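Local coordinates for TSSL (Francisella novicida, PDB 4ACK), which forms, through this helical cytoplasmic domain, part of the type VI secretion system, which probably carries effector proteins out of the cell, at residues T123-L126 with I127-D131; I10-I13 with I14-T17. All blocks are in the same frame, centred on the assembly; numbering follows the deposited sequence.

Interaction 1: residues T123-L126 with I127-D131; sequences TISL and ILHND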
# COMPACT_ATOMS: atom_id res chain seq x y z
N THR A 123 4.56 4.11 -6.49
CA THR A 123 3.71 3.47 -5.54
C THR A 123 4.16 3.79 -4.08
O THR A 123 3.30 4.15 -3.24
CB THR A 123 3.66 2.01 -5.80
OG1 THR A 123 3.15 1.83 -7.14
CG2 THR A 123 2.75 1.34 -4.81
N ILE A 124 5.48 3.75 -3.81
CA ILE A 124 5.98 4.11 -2.47
C ILE A 124 5.69 5.59 -2.21
O ILE A 124 5.19 5.94 -1.16
CB ILE A 124 7.50 3.85 -2.25
CG1 ILE A 124 7.84 2.37 -2.48
CG2 ILE A 124 7.94 4.30 -0.82
CD1 ILE A 124 7.13 1.41 -1.61
N SER A 125 6.05 6.45 -3.15
CA SER A 125 5.81 7.91 -3.01
C SER A 125 4.31 8.18 -2.66
O SER A 125 4.00 8.92 -1.71
CB SER A 125 6.13 8.61 -4.33
OG SER A 125 6.09 10.00 -4.14
N LEU A 126 3.41 7.51 -3.37
CA LEU A 126 2.00 7.69 -3.12
C LEU A 126 1.58 7.30 -1.72
O LEU A 126 0.94 8.09 -1.04
CB LEU A 126 1.11 6.93 -4.15
CG LEU A 126 1.11 7.58 -5.57
CD1 LEU A 126 0.58 6.61 -6.62
CD2 LEU A 126 0.32 8.89 -5.66
N ILE A 127 1.90 6.07 -1.28
CA ILE A 127 1.51 5.66 0.07
C ILE A 127 2.13 6.59 1.11
O ILE A 127 1.43 6.94 2.06
CB ILE A 127 1.68 4.17 0.36
CG1 ILE A 127 3.15 3.78 0.41
CG2 ILE A 127 0.95 3.33 -0.69
CD1 ILE A 127 3.44 2.46 1.19
N LEU A 128 3.35 7.09 0.87
CA LEU A 128 4.02 7.98 1.82
C LEU A 128 3.40 9.42 1.83
O LEU A 128 3.41 10.09 2.87
CB LEU A 128 5.56 8.05 1.57
CG LEU A 128 6.40 6.76 1.88
CD1 LEU A 128 7.90 6.92 1.48
CD2 LEU A 128 6.31 6.36 3.33
N HIS A 129 2.91 9.89 0.67
CA HIS A 129 2.19 11.15 0.60
C HIS A 129 0.82 11.02 1.14
O HIS A 129 0.25 12.03 1.52
CB HIS A 129 2.17 11.76 -0.82
CG HIS A 129 3.39 12.58 -1.09
ND1 HIS A 129 4.52 12.06 -1.70
CD2 HIS A 129 3.70 13.85 -0.73
CE1 HIS A 129 5.45 13.00 -1.76
NE2 HIS A 129 4.99 14.09 -1.16
N ASN A 130 0.27 9.80 1.16
CA ASN A 130 -0.93 9.49 1.96
C ASN A 130 -0.74 8.99 3.42
O ASN A 130 -1.61 8.30 3.97
CB ASN A 130 -1.84 8.59 1.14
CG ASN A 130 -2.45 9.36 -0.04
OD1 ASN A 130 -3.49 10.00 0.15
ND2 ASN A 130 -1.73 9.45 -1.17
N ASP A 131 0.39 9.37 4.04
CA ASP A 131 0.65 9.18 5.48
C ASP A 131 0.77 7.74 5.93
O ASP A 131 0.34 7.40 7.04
CB ASP A 131 -0.37 9.95 6.33
CG ASP A 131 -0.32 11.43 6.02
OD1 ASP A 131 0.76 11.92 5.65
OD2 ASP A 131 -1.34 12.10 6.10
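Leu126 O is gripped twice by Asn130, by the backbone N at 2.9 Å and by ND2 of the side chain at 3.0 Å. Leu126 lies in the last turn of helix 118-129, and Asn130 is the first residue beyond it. A Schellman motif closes the helix: Asp131, at positive phi, is its C-prime residue, with Phe132 N reaching back to Ile127 O and a weak bond from Asp131 N to Leu128 O. Asn130 CG lies beside its own backbone N (chi1 -70°), which turns the amide back over the last turn. ND2 then meets the oxygen from above the carbonyl plane; the oxygen lies in the plane of the Asn130 amide, and the bond is nearly straight, at 165°.

One residue earlier the pattern repeats. Ser125 O takes His129 N at 2.8 Å and, less straight, His129 ND1 at 3.2 Å; the imidazole presents its edge, with ND1 well above the carbonyl plane. Ser125 OG is hydrogen-bonded to Asp153 OD1 of helix 143-153, and the Asp153 side chain also touches His129.

Ile127 leans on Pro64 and Tyr68 of helix 55-79. On the side facing helix 143-153, where they meet Ile152 and Lys149, Ile124 and Leu128 run side by side, and Ile124 CG2 presses on Leu128 CD1 at a tight 3.5 Å.

Interaction 2: residues I10-I13 with I14-T17; sequences ILDI and IKTT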
# COMPACT_ATOMS: atom_id res chain seq x y z
N ILE A 10 -4.18 1.83 -8.60
CA ILE A 10 -3.58 2.10 -7.29
C ILE A 10 -4.28 3.35 -6.65
O ILE A 10 -4.69 3.31 -5.50
CB ILE A 10 -2.04 2.28 -7.43
CG1 ILE A 10 -1.39 0.91 -7.79
CG2 ILE A 10 -1.43 3.00 -6.20
CD1 ILE A 10 0.03 1.07 -8.45
N LEU A 11 -4.43 4.42 -7.45
CA LEU A 11 -5.29 5.58 -7.10
C LEU A 11 -6.69 5.22 -6.71
O LEU A 11 -7.22 5.73 -5.73
CB LEU A 11 -5.31 6.59 -8.23
CG LEU A 11 -3.94 7.21 -8.47
CD1 LEU A 11 -3.99 8.20 -9.67
CD2 LEU A 11 -3.43 7.91 -7.21
N ASP A 12 -7.30 4.29 -7.42
CA ASP A 12 -8.65 3.91 -7.08
C ASP A 12 -8.74 3.27 -5.68
O ASP A 12 -9.63 3.63 -4.87
CB ASP A 12 -9.30 3.03 -8.15
CG ASP A 12 -10.82 3.08 -8.10
OD1 ASP A 12 -11.38 4.18 -7.87
OD2 ASP A 12 -11.46 2.02 -8.28
N ILE A 13 -7.84 2.32 -5.41
CA ILE A 13 -7.69 1.72 -4.10
C ILE A 13 -7.39 2.78 -3.05
O ILE A 13 -8.00 2.79 -2.01
CB ILE A 13 -6.61 0.62 -4.10
CG1 ILE A 13 -7.16 -0.55 -4.93
CG2 ILE A 13 -6.27 0.20 -2.68
CD1 ILE A 13 -6.07 -1.46 -5.56
N ILE A 14 -6.49 3.69 -3.33
CA ILE A 14 -6.27 4.70 -2.34
C ILE A 14 -7.69 5.40 -2.05
O ILE A 14 -8.19 5.35 -0.92
CB ILE A 14 -5.06 5.56 -2.69
CG1 ILE A 14 -3.77 4.69 -2.66
CG2 ILE A 14 -4.90 6.67 -1.72
CD1 ILE A 14 -2.48 5.49 -3.00
N LYS A 15 -8.37 5.91 -3.09
CA LYS A 15 -9.78 6.39 -3.00
C LYS A 15 -10.75 5.46 -2.19
O LYS A 15 -11.26 5.88 -1.15
CB LYS A 15 -10.31 6.73 -4.43
CG LYS A 15 -11.68 7.48 -4.54
CD LYS A 15 -12.13 7.68 -6.03
CE LYS A 15 -12.78 6.39 -6.62
NZ LYS A 15 -14.28 6.35 -6.44
N THR A 16 -10.99 4.22 -2.63
CA THR A 16 -11.85 3.29 -1.87
C THR A 16 -11.45 3.15 -0.36
O THR A 16 -12.31 2.79 0.46
CB THR A 16 -11.98 1.85 -2.48
OG1 THR A 16 -12.58 1.88 -3.79
CG2 THR A 16 -12.81 0.94 -1.59
N THR A 17 -10.17 3.48 -0.02
CA THR A 17 -9.64 3.45 1.36
C THR A 17 -9.94 4.72 2.13
O THR A 17 -10.53 4.63 3.21
CB THR A 17 -8.11 3.23 1.41
OG1 THR A 17 -7.79 1.96 0.84
CG2 THR A 17 -7.61 3.29 2.89
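Ile13 O receives two donors from Thr17, the backbone N at 3.0 Å and the hydroxyl OG1, also at 3.0 Å. They come in from opposite faces of the carbonyl plane. The N-H...O angle of the backbone bond is bent to 136°, consistent with Thr17 N being shared with Ile14 O, 2.9 Å away, in an i to i+3 bond. With OG1 set beside its own backbone N (chi1 -62°), the hydroxyl of the buried Thr17 folds back and finds its partner within its own helix.

On the neighbouring face Ile10 and Ile14 lie alongside each other, and Ile10 CG2 meets Ile14 CD1 at 4.2 Å. Ile14 CG1 also rests against Ile10 O, 3.3 Å away.

All of this is carried by the i to i+4 ladder of helix 4-20, an amphipathic helix of an all-helical fold. Its rungs include Thr16 N to Asp12 O at 2.7 Å and Ile14 N to Ile10 O at 2.8 Å. Toward solvent, Asp12 and Lys15 cross obliquely: Asp12 OD1 stands 3.9 Å from Lys15 NZ, a long and doubtful salt bridge, because Lys15 CE comes implausibly close to the same oxygen.

Further out, three other helices enclose the apolar side. Ile13 packs between Leu65 and Val69 of helix 55-79 and Ser41 and Ile42 of helix 30-52; Thr16 meets Ile38, and Ile10 meets Ile119 of helix 118-129.

In the fold
Interactions 1 and 2 are neighbouring turns of two helices, 118-129 and 4-20, that pack directly on each other; their centres are about 12 Å apart. The isoleucines of interaction 2 supply one side of the seam. Ile10 CD1 lies 3.5 Å from Thr123 OG1, whose hydroxyl is bonded to Ile119 O, and Ile14 CD1 lies 4.0 Å from Leu126 CB. At the far end Ile14 CG2 sits 4.0 Å from Asn130 CG, so the amide that bonds to Leu126 O also touches the isoleucine. Helix 55-79 touches both: Leu65 meets Ile14, while Ile61 meets Thr123 and Tyr68 meets Asn130.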